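Local coordinates for protein lipolytic enzyme, G-D-S-L family (Bacteroides thetaiotaomicron, PDB 7BR2) that metabolises the drug diltiazem in a gut bacterium, acting as a serine esterase of the SGNH (GDSL) hydrolase family, at residues Glu18-Phe24 / Pro51-Gly57; Arg34-Trp40 / Asn356-Trp360; Met44-Met50 / Ile434-Pro440. All blocks are in the same frame, centred on the assembly; numbering follows the deposited sequence.

Contact 1. Residues Glu18-Phe24 / Pro51-Gly57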
loop_
_atom_site.group_PDB
_atom_site.type_symbol
_atom_site.label_atom_id
_atom_site.label_comp_id
_atom_site.label_asym_id
_atom_site.label_seq_id
_atom_site.Cartn_x
_atom_site.Cartn_y
_atom_site.Cartn_z
ATOM N N GLU A 18 -8.824 -15.451 -3.274
ATOM C CA GLU A 18 -10.223 -15.038 -3.179
ATOM C C GLU A 18 -10.763 -15.234 -1.771
ATOM O O GLU A 18 -10.544 -16.271 -1.150
ATOM C CB GLU A 18 -11.084 -15.804 -4.183
ATOM C CG GLU A 18 -12.573 -15.413 -4.153
ATOM C CD GLU A 18 -13.458 -16.320 -3.286
ATOM O OE1 GLU A 18 -14.448 -15.821 -2.696
ATOM O OE2 GLU A 18 -13.156 -17.524 -3.168
ATOM N N GLY A 19 -11.435 -14.207 -1.250
ATOM C CA GLY A 19 -12.052 -14.302 0.054
ATOM C C GLY A 19 -11.161 -13.981 1.238
ATOM O O GLY A 19 -11.633 -14.054 2.380
ATOM N N ASP A 20 -9.893 -13.649 1.012
ATOM C CA ASP A 20 -8.986 -13.332 2.107
ATOM C C ASP A 20 -9.429 -12.055 2.822
ATOM O O ASP A 20 -10.096 -11.187 2.255
ATOM C CB ASP A 20 -7.555 -13.178 1.580
ATOM C CG ASP A 20 -6.709 -14.437 1.769
ATOM O OD1 ASP A 20 -7.006 -15.239 2.686
ATOM O OD2 ASP A 20 -5.770 -14.646 0.963
ATOM N N ARG A 21 -9.098 -11.987 4.100
ATOM C CA ARG A 21 -9.270 -10.800 4.928
ATOM C C ARG A 21 -7.888 -10.481 5.496
ATOM O O ARG A 21 -7.449 -11.108 6.466
ATOM C CB ARG A 21 -10.312 -11.049 6.015
ATOM C CG ARG A 21 -11.684 -11.456 5.460
ATOM C CD ARG A 21 -12.611 -11.989 6.550
ATOM N NE ARG A 21 -12.958 -10.972 7.551
ATOM C CZ ARG A 21 -13.822 -9.974 7.355
ATOM N NH1 ARG A 21 -14.434 -9.817 6.178
ATOM N NH2 ARG A 21 -14.067 -9.117 8.335
ATOM N N ALA A 22 -7.178 -9.566 4.850
ATOM C CA ALA A 22 -5.800 -9.234 5.196
ATOM C C ALA A 22 -5.790 -7.994 6.081
ATOM O O ALA A 22 -6.094 -6.894 5.612
ATOM C CB ALA A 22 -4.979 -9.006 3.930
ATOM N N VAL A 23 -5.422 -8.161 7.354
ATOM C CA VAL A 23 -5.376 -7.060 8.312
ATOM C C VAL A 23 -3.926 -6.656 8.516
ATOM O O VAL A 23 -3.078 -7.505 8.827
ATOM C CB VAL A 23 -6.020 -7.450 9.650
ATOM C CG1 VAL A 23 -5.939 -6.281 10.630
ATOM C CG2 VAL A 23 -7.474 -7.911 9.454
ATOM N N PHE A 24 -3.641 -5.353 8.359
ATOM C CA PHE A 24 -2.299 -4.793 8.548
ATOM C C PHE A 24 -2.240 -4.090 9.898
ATOM O O PHE A 24 -2.678 -2.946 10.029
ATOM C CB PHE A 24 -1.958 -3.819 7.425
ATOM C CG PHE A 24 -1.680 -4.483 6.115
ATOM C CD1 PHE A 24 -2.716 -4.787 5.244
ATOM C CD2 PHE A 24 -0.380 -4.801 5.746
ATOM C CE1 PHE A 24 -2.465 -5.411 4.016
ATOM C CE2 PHE A 24 -0.117 -5.408 4.533
ATOM C CZ PHE A 24 -1.165 -5.721 3.663
ATOM N N PRO A 51 -11.983 -11.163 -5.544
ATOM C CA PRO A 51 -12.206 -10.158 -4.494
ATOM C C PRO A 51 -11.554 -10.561 -3.185
ATOM O O PRO A 51 -11.607 -11.719 -2.767
ATOM C CB PRO A 51 -13.734 -10.100 -4.358
ATOM C CG PRO A 51 -14.211 -11.399 -4.874
ATOM C CD PRO A 51 -13.243 -11.795 -5.974
ATOM N N ILE A 52 -10.927 -9.577 -2.548
ATOM C CA ILE A 52 -10.345 -9.712 -1.229
ATOM C C ILE A 52 -10.777 -8.497 -0.412
ATOM O O ILE A 52 -11.395 -7.565 -0.932
ATOM C CB ILE A 52 -8.806 -9.803 -1.279
ATOM C CG1 ILE A 52 -8.225 -8.466 -1.759
ATOM C CG2 ILE A 52 -8.375 -10.917 -2.228
ATOM C CD1 ILE A 52 -6.777 -8.294 -1.443
ATOM N N ARG A 53 -10.368 -8.481 0.856
ATOM C CA ARG A 53 -10.622 -7.357 1.748
ATOM C C ARG A 53 -9.359 -7.081 2.543
ATOM O O ARG A 53 -8.790 -7.996 3.138
ATOM C CB ARG A 53 -11.793 -7.624 2.700
ATOM C CG ARG A 53 -13.120 -7.224 2.113
ATOM C CD ARG A 53 -14.303 -7.723 2.939
ATOM N NE ARG A 53 -15.540 -7.472 2.209
ATOM C CZ ARG A 53 -16.173 -6.305 2.212
ATOM N NH1 ARG A 53 -15.690 -5.279 2.914
ATOM N NH2 ARG A 53 -17.278 -6.159 1.502
ATOM N N VAL A 54 -8.906 -5.832 2.492
ATOM C CA VAL A 54 -7.783 -5.341 3.276
ATOM C C VAL A 54 -8.312 -4.432 4.383
ATOM O O VAL A 54 -9.273 -3.680 4.178
ATOM C CB VAL A 54 -6.787 -4.613 2.358
ATOM C CG1 VAL A 54 -5.640 -4.001 3.151
ATOM C CG2 VAL A 54 -6.268 -5.605 1.328
ATOM N N PHE A 55 -7.689 -4.510 5.559
ATOM C CA PHE A 55 -8.077 -3.726 6.728
ATOM C C PHE A 55 -6.874 -2.961 7.242
ATOM O O PHE A 55 -5.795 -3.536 7.442
ATOM C CB PHE A 55 -8.635 -4.618 7.849
ATOM C CG PHE A 55 -9.895 -5.344 7.474
ATOM C CD1 PHE A 55 -9.838 -6.540 6.755
ATOM C CD2 PHE A 55 -11.139 -4.840 7.828
ATOM C CE1 PHE A 55 -11.000 -7.216 6.397
ATOM C CE2 PHE A 55 -12.306 -5.513 7.480
ATOM C CZ PHE A 55 -12.233 -6.705 6.762
ATOM N N ASN A 56 -7.059 -1.667 7.431
ATOM C CA ASN A 56 -6.136 -0.849 8.203
ATOM C C ASN A 56 -6.290 -1.172 9.695
ATOM O O ASN A 56 -7.360 -0.958 10.272
ATOM C CB ASN A 56 -6.453 0.617 7.916
ATOM C CG ASN A 56 -5.525 1.587 8.624
ATOM O OD1 ASN A 56 -4.779 1.218 9.537
ATOM N ND2 ASN A 56 -5.603 2.859 8.224
ATOM N N GLY A 57 -5.240 -1.696 10.333
ATOM C CA GLY A 57 -5.280 -1.917 11.769
ATOM C C GLY A 57 -4.170 -1.149 12.456
ATOM O O GLY A 57 -3.497 -1.652 13.360
#
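Just ahead of two parallel strands in the five-stranded sheet of the SGNH hydrolase fold, Pro-51 O takes the N-H of Gly-19 in a nearly straight bond of 2.9 Å. Gly-19 suits the turn there, since a side chain would jam against the preceding carbonyl at its backbone angles. Ile-52 packs its side chain on Trp-40 of helix 35-46. Arg-53 gives its N-H to Asp-20 O, and its own O receives Ala-22 N at 2.8 Å. Its side chain runs beside that of Arg-21, yet the two charges have separate partners, Asp-428 for Arg-53 and the carbonyl of Lys-78 for Arg-21. Val-54 points to the other face, where its CG1, anti to the backbone N (chi1 176°), reaches the edge of the Phe-24 ring, 3.6 Å from CE1. Phe-55 returns to the face of the arginines: CD1 packs on Val-23 CG2 at 3.8 Å, and its CZ lies over one face of the Arg-21 guanidinium, the planes 57° apart. Its backbone bonds both Ala-22 O and Phe-24 N. Asn-56, on the Val-54 face, bonds Gly-58 N and Asp-31 O, and Gly-57 N closes the pairing on Phe-24 O, 2.9 Å away and approached from above the carbonyl plane.

Contact 2. Residues Arg34-Trp40 / Asn356-Trp360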
loop_
_atom_site.group_PDB
_atom_site.type_symbol
_atom_site.label_atom_id
_atom_site.label_comp_id
_atom_site.label_asym_id
_atom_site.label_seq_id
_atom_site.Cartn_x
_atom_site.Cartn_y
_atom_site.Cartn_z
ATOM N N ARG A 34 -1.038 4.871 3.402
ATOM C CA ARG A 34 -1.804 4.281 2.314
ATOM C C ARG A 34 -1.193 3.021 1.713
ATOM O O ARG A 34 -1.761 2.477 0.759
ATOM C CB ARG A 34 -2.006 5.316 1.199
ATOM C CG ARG A 34 -3.086 6.372 1.477
ATOM C CD ARG A 34 -3.121 7.363 0.334
ATOM N NE ARG A 34 -4.127 8.419 0.468
ATOM C CZ ARG A 34 -3.996 9.509 1.228
ATOM N NH1 ARG A 34 -2.917 9.700 1.979
ATOM N NH2 ARG A 34 -4.966 10.410 1.248
ATOM N N TYR A 35 -0.089 2.512 2.254
ATOM C CA TYR A 35 0.540 1.363 1.619
ATOM C C TYR A 35 -0.444 0.208 1.497
ATOM O O TYR A 35 -0.475 -0.483 0.471
ATOM C CB TYR A 35 1.799 0.940 2.381
ATOM C CG TYR A 35 1.577 0.308 3.742
ATOM C CD1 TYR A 35 1.238 -1.048 3.875
ATOM C CD2 TYR A 35 1.757 1.047 4.902
ATOM C CE1 TYR A 35 1.043 -1.632 5.141
ATOM C CE2 TYR A 35 1.579 0.474 6.166
ATOM C CZ TYR A 35 1.228 -0.863 6.280
ATOM O OH TYR A 35 1.046 -1.410 7.532
ATOM N N HIS A 36 -1.279 0.003 2.521
ATOM C CA HIS A 36 -2.252 -1.081 2.474
ATOM C C HIS A 36 -3.330 -0.793 1.444
ATOM O O HIS A 36 -3.791 -1.706 0.742
ATOM C CB HIS A 36 -2.861 -1.315 3.861
ATOM C CG HIS A 36 -3.141 -0.056 4.630
ATOM N ND1 HIS A 36 -4.248 0.735 4.396
ATOM C CD2 HIS A 36 -2.468 0.532 5.648
ATOM C CE1 HIS A 36 -4.231 1.768 5.220
ATOM N NE2 HIS A 36 -3.167 1.663 5.997
ATOM N N SER A 37 -3.721 0.477 1.319
ATOM C CA SER A 37 -4.669 0.860 0.276
ATOM C C SER A 37 -4.061 0.674 -1.117
ATOM O O SER A 37 -4.745 0.246 -2.052
ATOM C CB SER A 37 -5.121 2.305 0.495
ATOM O OG SER A 37 -6.168 2.665 -0.390
ATOM N N PHE A 38 -2.771 0.977 -1.270
ATOM C CA PHE A 38 -2.103 0.792 -2.558
ATOM C C PHE A 38 -1.984 -0.694 -2.901
ATOM O O PHE A 38 -2.139 -1.092 -4.065
ATOM C CB PHE A 38 -0.726 1.464 -2.502
ATOM C CG PHE A 38 -0.781 2.976 -2.350
ATOM C CD1 PHE A 38 -1.923 3.690 -2.696
ATOM C CD2 PHE A 38 0.321 3.679 -1.867
ATOM C CE1 PHE A 38 -1.967 5.069 -2.566
ATOM C CE2 PHE A 38 0.280 5.064 -1.719
ATOM C CZ PHE A 38 -0.861 5.761 -2.080
ATOM N N ILE A 39 -1.744 -1.532 -1.890
ATOM C CA ILE A 39 -1.696 -2.981 -2.104
ATOM C C ILE A 39 -3.062 -3.512 -2.543
ATOM O O ILE A 39 -3.175 -4.311 -3.493
ATOM C CB ILE A 39 -1.201 -3.693 -0.834
ATOM C CG1 ILE A 39 0.266 -3.365 -0.544
ATOM C CG2 ILE A 39 -1.375 -5.192 -0.973
ATOM C CD1 ILE A 39 0.732 -3.811 0.875
ATOM N N TRP A 40 -4.124 -3.096 -1.842
ATOM C CA TRP A 40 -5.464 -3.493 -2.260
ATOM C C TRP A 40 -5.746 -3.007 -3.677
ATOM O O TRP A 40 -6.333 -3.739 -4.477
ATOM C CB TRP A 40 -6.512 -2.967 -1.274
ATOM C CG TRP A 40 -7.839 -3.699 -1.317
ATOM C CD1 TRP A 40 -8.201 -4.711 -2.167
ATOM C CD2 TRP A 40 -8.978 -3.466 -0.470
ATOM N NE1 TRP A 40 -9.486 -5.112 -1.904
ATOM C CE2 TRP A 40 -9.987 -4.368 -0.868
ATOM C CE3 TRP A 40 -9.241 -2.576 0.585
ATOM C CZ2 TRP A 40 -11.243 -4.409 -0.244
ATOM C CZ3 TRP A 40 -10.488 -2.617 1.203
ATOM C CH2 TRP A 40 -11.473 -3.526 0.784
ATOM N N ASN A 356 -11.297 3.879 -4.405
ATOM C CA ASN A 356 -10.525 3.265 -3.332
ATOM C C ASN A 356 -10.027 4.307 -2.342
ATOM O O ASN A 356 -9.958 4.040 -1.137
ATOM C CB ASN A 356 -9.356 2.486 -3.922
ATOM C CG ASN A 356 -8.546 1.770 -2.867
ATOM O OD1 ASN A 356 -9.091 1.007 -2.064
ATOM N ND2 ASN A 356 -7.234 2.028 -2.842
ATOM N N GLU A 357 -9.675 5.504 -2.825
ATOM C CA GLU A 357 -9.240 6.575 -1.919
ATOM C C GLU A 357 -10.401 7.096 -1.053
ATOM O O GLU A 357 -10.232 7.316 0.159
ATOM C CB GLU A 357 -8.589 7.692 -2.744
ATOM C CG GLU A 357 -8.340 9.007 -2.018
ATOM C CD GLU A 357 -7.239 8.943 -0.973
ATOM O OE1 GLU A 357 -6.406 8.006 -1.021
ATOM O OE2 GLU A 357 -7.214 9.843 -0.092
ATOM N N TYR A 358 -11.589 7.279 -1.649
ATOM C CA TYR A 358 -12.780 7.603 -0.852
ATOM C C TYR A 358 -12.979 6.582 0.266
ATOM O O TYR A 358 -13.236 6.931 1.435
ATOM C CB TYR A 358 -14.033 7.606 -1.733
ATOM C CG TYR A 358 -14.252 8.798 -2.633
ATOM C CD1 TYR A 358 -14.205 10.095 -2.132
ATOM C CD2 TYR A 358 -14.554 8.631 -3.976
ATOM C CE1 TYR A 358 -14.431 11.184 -2.945
ATOM C CE2 TYR A 358 -14.775 9.730 -4.805
ATOM C CZ TYR A 358 -14.707 10.998 -4.279
ATOM O OH TYR A 358 -14.920 12.099 -5.073
ATOM N N ARG A 359 -12.877 5.299 -0.101
ATOM C CA ARG A 359 -13.004 4.207 0.861
ATOM C C ARG A 359 -11.958 4.314 1.961
ATOM O O ARG A 359 -12.275 4.197 3.152
ATOM C CB ARG A 359 -12.883 2.863 0.132
ATOM C CG ARG A 359 -12.888 1.650 1.045
ATOM C CD ARG A 359 -12.022 0.527 0.467
ATOM N NE ARG A 359 -10.608 0.896 0.355
ATOM C CZ ARG A 359 -9.751 0.925 1.375
ATOM N NH1 ARG A 359 -10.165 0.608 2.595
ATOM N NH2 ARG A 359 -8.477 1.265 1.174
ATOM N N TRP A 360 -10.703 4.554 1.573
ATOM C CA TRP A 360 -9.628 4.673 2.550
ATOM C C TRP A 360 -9.925 5.781 3.560
ATOM O O TRP A 360 -9.679 5.611 4.763
ATOM C CB TRP A 360 -8.294 4.907 1.828
ATOM C CG TRP A 360 -7.148 5.209 2.737
ATOM C CD1 TRP A 360 -6.302 4.311 3.325
ATOM C CD2 TRP A 360 -6.732 6.510 3.180
ATOM N NE1 TRP A 360 -5.374 4.976 4.096
ATOM C CE2 TRP A 360 -5.624 6.325 4.032
ATOM C CE3 TRP A 360 -7.193 7.806 2.945
ATOM C CZ2 TRP A 360 -4.967 7.396 4.654
ATOM C CZ3 TRP A 360 -6.535 8.875 3.561
ATOM C CH2 TRP A 360 -5.434 8.660 4.403
HETATM O O HOH W 1 -6.702 0.557 3.306
HETATM O O HOH W 2 -6.096 4.873 -1.595
#
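Arg-34 lies flat over Trp-360 where two helices pack at 144° between their directions, joining helix 35-46 of the SGNH hydrolase fold to the long helix 344-377. The guanidinium makes a cation-pi stack, CZ standing 3.8 Å from the centroid of the six-membered ring with the planes 26° apart, while CG makes a CH-pi contact over the five-membered ring. The side chain is extended from CG to NE, which lets an arginine span both rings. Its edge grips Glu-357 side-on in a nearly coplanar salt bridge: NE to OE1 at 2.8 Å and NH2 to OE2 at 2.7 Å, both on the syn side. The carboxylate thus fixes the rotation of the guanidinium. The indole's rim meets that of His-36, and its NE1 is bonded to Gly-33 O.

Ser-37, small enough for this close approach, faces Asn-356 and Arg-359. Asn-356 ND2 bonds Ser-37 O at 3.2 Å from above the carbonyl plane, and its OD1 accepts Arg-359 NE. Trp-40 brings its rim over one face of the Arg-359 guanidinium, at 52° to it, while Arg-359 NH1 pairs with Glu-363. His-36 NE2 bonds Thr-30 O, and a water lies 2.7 Å from its ND1, accepting from Arg-359 NH2 at 2.9 Å.

Contact 3. Residues Met44-Met50 / Ile434-Pro440; sequences MTRFPNM and IYEINKP
Met-44 and Ile-434 form the apolar centre, where the last turn of helix 35-46 meets the C-terminal part of helix 417-437. The methionine chain is extended beyond CG, and its length carries CE to Ile-434 CD1 at 3.7 Å, while SD lies against CG2 of the same isoleucine. The branched isoleucine thus offers two carbons to one flexible thioether. Nearer the backbone, Met-44 CG packs at the phenol end of Tyr-435, the two side chains crossing at about a right angle.

Pro-48 wedges in next. It belongs to a type I beta turn from Phe-47 to Met-50, whose second position suits the fixed phi of proline, and its CB presses on the side chain of Asn-438, 3.4 Å from ND2. Its CG touches Pro-440 CD more loosely. Pro-48 O lies at the edge of the Tyr-435 ring, 3.5 Å from CD1.

Asn-438 begins the polar edge. Its CG sits between the backbone N and the carbonyl carbon (chi1 60°), turning the amide to Met-44 O, to which Pro-48, four residues on, has no N-H to offer; ND2 donates to it at 3.0 Å, in the carbonyl plane and on a lone pair, and makes a weak bond to Pro-48 O. The Asn-438 OD1 in turn accepts Lys-439 NZ at 3.0 Å, and the lysine's CD lies by Asn-49 OD1. On the other flank a water joins Tyr-435 OH, 2.8 Å away, to Met-50 O at 2.7 Å.

The hydroxyl of Tyr-435 also bonds Trp-40 NE1, one turn back in helix 35-46. Helix 344-377 borders the contact through Asn-356 on Met-44 and Leu-355 on Ile-434, and Gln-348 holds the carbonyls of Ile-437 and Lys-439 where the chain leaves for strand 443-449.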
loop_
_atom_site.group_PDB
_atom_site.type_symbol
_atom_site.label_atom_id
_atom_site.label_comp_id
_atom_site.label_asym_id
_atom_site.label_seq_id
_atom_site.Cartn_x
_atom_site.Cartn_y
_atom_site.Cartn_z
ATOM N N MET A 44 -7.103 -5.093 -6.812
ATOM C CA MET A 44 -8.374 -4.747 -7.435
ATOM C C MET A 44 -8.222 -4.609 -8.940
ATOM O O MET A 44 -9.163 -4.903 -9.686
ATOM C CB MET A 44 -8.925 -3.420 -6.889
ATOM C CG MET A 44 -9.252 -3.338 -5.390
ATOM S SD MET A 44 -9.350 -1.608 -4.858
ATOM C CE MET A 44 -10.243 -1.768 -3.294
ATOM N N THR A 45 -7.063 -4.146 -9.405
ATOM C CA THR A 45 -6.905 -3.934 -10.838
ATOM C C THR A 45 -6.246 -5.106 -11.556
ATOM O O THR A 45 -6.567 -5.363 -12.717
ATOM C CB THR A 45 -6.132 -2.645 -11.089
ATOM O OG1 THR A 45 -4.904 -2.690 -10.352
ATOM C CG2 THR A 45 -6.952 -1.477 -10.613
ATOM N N ARG A 46 -5.284 -5.783 -10.919
ATOM C CA ARG A 46 -4.594 -6.930 -11.510
ATOM C C ARG A 46 -5.408 -8.233 -11.418
ATOM O O ARG A 46 -5.298 -9.098 -12.300
ATOM C CB ARG A 46 -3.229 -7.100 -10.864
ATOM C CG ARG A 46 -2.260 -7.989 -11.654
ATOM C CD ARG A 46 -1.898 -7.393 -13.005
ATOM N NE ARG A 46 -1.658 -5.970 -12.851
ATOM C CZ ARG A 46 -0.458 -5.439 -12.649
ATOM N NH1 ARG A 46 0.599 -6.226 -12.549
ATOM N NH2 ARG A 46 -0.328 -4.125 -12.495
ATOM N N PHE A 47 -6.172 -8.449 -10.338
ATOM C CA PHE A 47 -6.974 -9.663 -10.183
ATOM C C PHE A 47 -8.434 -9.265 -9.976
ATOM O O PHE A 47 -9.011 -9.526 -8.912
ATOM C CB PHE A 47 -6.450 -10.510 -9.026
ATOM C CG PHE A 47 -4.993 -10.813 -9.132
ATOM C CD1 PHE A 47 -4.502 -11.629 -10.147
ATOM C CD2 PHE A 47 -4.100 -10.231 -8.255
ATOM C CE1 PHE A 47 -3.149 -11.882 -10.255
ATOM C CE2 PHE A 47 -2.740 -10.486 -8.360
ATOM C CZ PHE A 47 -2.267 -11.307 -9.361
ATOM N N PRO A 48 -9.069 -8.673 -10.997
ATOM C CA PRO A 48 -10.407 -8.083 -10.798
ATOM C C PRO A 48 -11.493 -9.087 -10.460
ATOM O O PRO A 48 -12.528 -8.693 -9.891
ATOM C CB PRO A 48 -10.693 -7.406 -12.142
ATOM C CG PRO A 48 -9.885 -8.227 -13.148
ATOM C CD PRO A 48 -8.617 -8.580 -12.404
ATOM N N ASN A 49 -11.300 -10.366 -10.770
ATOM C CA ASN A 49 -12.288 -11.385 -10.464
ATOM C C ASN A 49 -11.952 -12.144 -9.193
ATOM O O ASN A 49 -12.572 -13.174 -8.916
ATOM C CB ASN A 49 -12.424 -12.372 -11.625
ATOM C CG ASN A 49 -12.733 -11.686 -12.946
ATOM O OD1 ASN A 49 -13.791 -11.082 -13.118
ATOM N ND2 ASN A 49 -11.816 -11.809 -13.904
ATOM N N MET A 50 -10.995 -11.658 -8.406
ATOM C CA MET A 50 -10.564 -12.328 -7.181
ATOM C C MET A 50 -10.745 -11.369 -6.005
ATOM O O MET A 50 -9.770 -10.791 -5.506
ATOM C CB MET A 50 -9.113 -12.790 -7.299
ATOM C CG MET A 50 -8.712 -13.788 -6.254
ATOM S SD MET A 50 -6.934 -14.058 -6.193
ATOM C CE MET A 50 -6.347 -12.433 -5.749
ATOM N N ILE A 434 -16.212 -0.863 -7.059
ATOM C CA ILE A 434 -14.896 -1.221 -7.579
ATOM C C ILE A 434 -14.931 -2.604 -8.219
ATOM O O ILE A 434 -14.466 -2.789 -9.348
ATOM C CB ILE A 434 -13.823 -1.128 -6.477
ATOM C CG1 ILE A 434 -13.446 0.326 -6.231
ATOM C CG2 ILE A 434 -12.593 -1.938 -6.859
ATOM C CD1 ILE A 434 -12.610 0.522 -4.971
ATOM N N TYR A 435 -15.466 -3.603 -7.505
ATOM C CA TYR A 435 -15.476 -4.953 -8.069
ATOM C C TYR A 435 -16.578 -5.165 -9.098
ATOM O O TYR A 435 -16.676 -6.255 -9.681
ATOM C CB TYR A 435 -15.571 -5.986 -6.953
ATOM C CG TYR A 435 -14.237 -6.209 -6.279
ATOM C CD1 TYR A 435 -13.284 -7.030 -6.856
ATOM C CD2 TYR A 435 -13.911 -5.560 -5.084
ATOM C CE1 TYR A 435 -12.054 -7.230 -6.263
ATOM C CE2 TYR A 435 -12.680 -5.753 -4.483
ATOM C CZ TYR A 435 -11.753 -6.596 -5.084
ATOM O OH TYR A 435 -10.527 -6.827 -4.508
ATOM N N GLU A 436 -17.395 -4.152 -9.350
ATOM C CA GLU A 436 -18.321 -4.192 -10.469
ATOM C C GLU A 436 -17.726 -3.581 -11.742
ATOM O O GLU A 436 -17.978 -4.088 -12.839
ATOM C CB GLU A 436 -19.616 -3.484 -10.059
ATOM C CG GLU A 436 -20.554 -3.033 -11.172
ATOM C CD GLU A 436 -21.663 -2.101 -10.647
ATOM O OE1 GLU A 436 -22.035 -2.237 -9.458
ATOM O OE2 GLU A 436 -22.125 -1.211 -11.400
ATOM N N ILE A 437 -16.881 -2.555 -11.629
ATOM C CA ILE A 437 -16.389 -1.861 -12.810
ATOM C C ILE A 437 -14.945 -2.217 -13.154
ATOM O O ILE A 437 -14.369 -1.586 -14.034
ATOM C CB ILE A 437 -16.540 -0.342 -12.663
ATOM C CG1 ILE A 437 -15.582 0.178 -11.584
ATOM C CG2 ILE A 437 -17.985 0.007 -12.399
ATOM C CD1 ILE A 437 -15.587 1.679 -11.420
ATOM N N ASN A 438 -14.332 -3.186 -12.473
ATOM C CA ASN A 438 -12.908 -3.425 -12.690
ATOM C C ASN A 438 -12.630 -4.473 -13.770
ATOM O O ASN A 438 -11.471 -4.862 -13.948
ATOM C CB ASN A 438 -12.214 -3.814 -11.376
ATOM C CG ASN A 438 -12.772 -5.069 -10.764
ATOM O OD1 ASN A 438 -13.785 -5.588 -11.215
ATOM N ND2 ASN A 438 -12.126 -5.555 -9.703
ATOM N N LYS A 439 -13.657 -4.943 -14.478
ATOM C CA LYS A 439 -13.476 -5.964 -15.511
ATOM C C LYS A 439 -13.069 -5.319 -16.831
ATOM O O LYS A 439 -13.833 -4.507 -17.376
ATOM C CB LYS A 439 -14.765 -6.760 -15.707
ATOM C CG LYS A 439 -15.565 -7.018 -14.431
ATOM C CD LYS A 439 -14.771 -7.873 -13.472
ATOM C CE LYS A 439 -15.562 -8.106 -12.206
ATOM N NZ LYS A 439 -14.732 -8.428 -11.017
ATOM N N PRO A 440 -11.917 -5.670 -17.396
ATOM C CA PRO A 440 -11.542 -5.095 -18.691
ATOM C C PRO A 440 -12.584 -5.436 -19.740
ATOM O O PRO A 440 -13.160 -6.524 -19.736
ATOM C CB PRO A 440 -10.195 -5.757 -19.007
ATOM C CG PRO A 440 -9.668 -6.223 -17.700
ATOM C CD PRO A 440 -10.892 -6.594 -16.883
HETATM O O HOH W 3 -8.679 -8.359 -5.951
#

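How the contacts relate
From the N terminus, residues 18-24 lead into strand 21-26, the first in sequence of the parallel sheet, and contact 1 closes a short, largely helical loop by pairing them with 51-57. Within that loop lie 34-40 and 44-50, both on or just after helix 35-46, whose partners come much later: contact 2 closes a loop of 315 residues at helix 344-377, and contact 3 one of 383 at the end of helix 417-437. All three loops therefore cross one another. Trp-40 packs on Ile-52 and Val-54 of contact 1, and Tyr-435 of contact 3 touches Pro-51, so helix 35-46 ties the sheet to the two late helices.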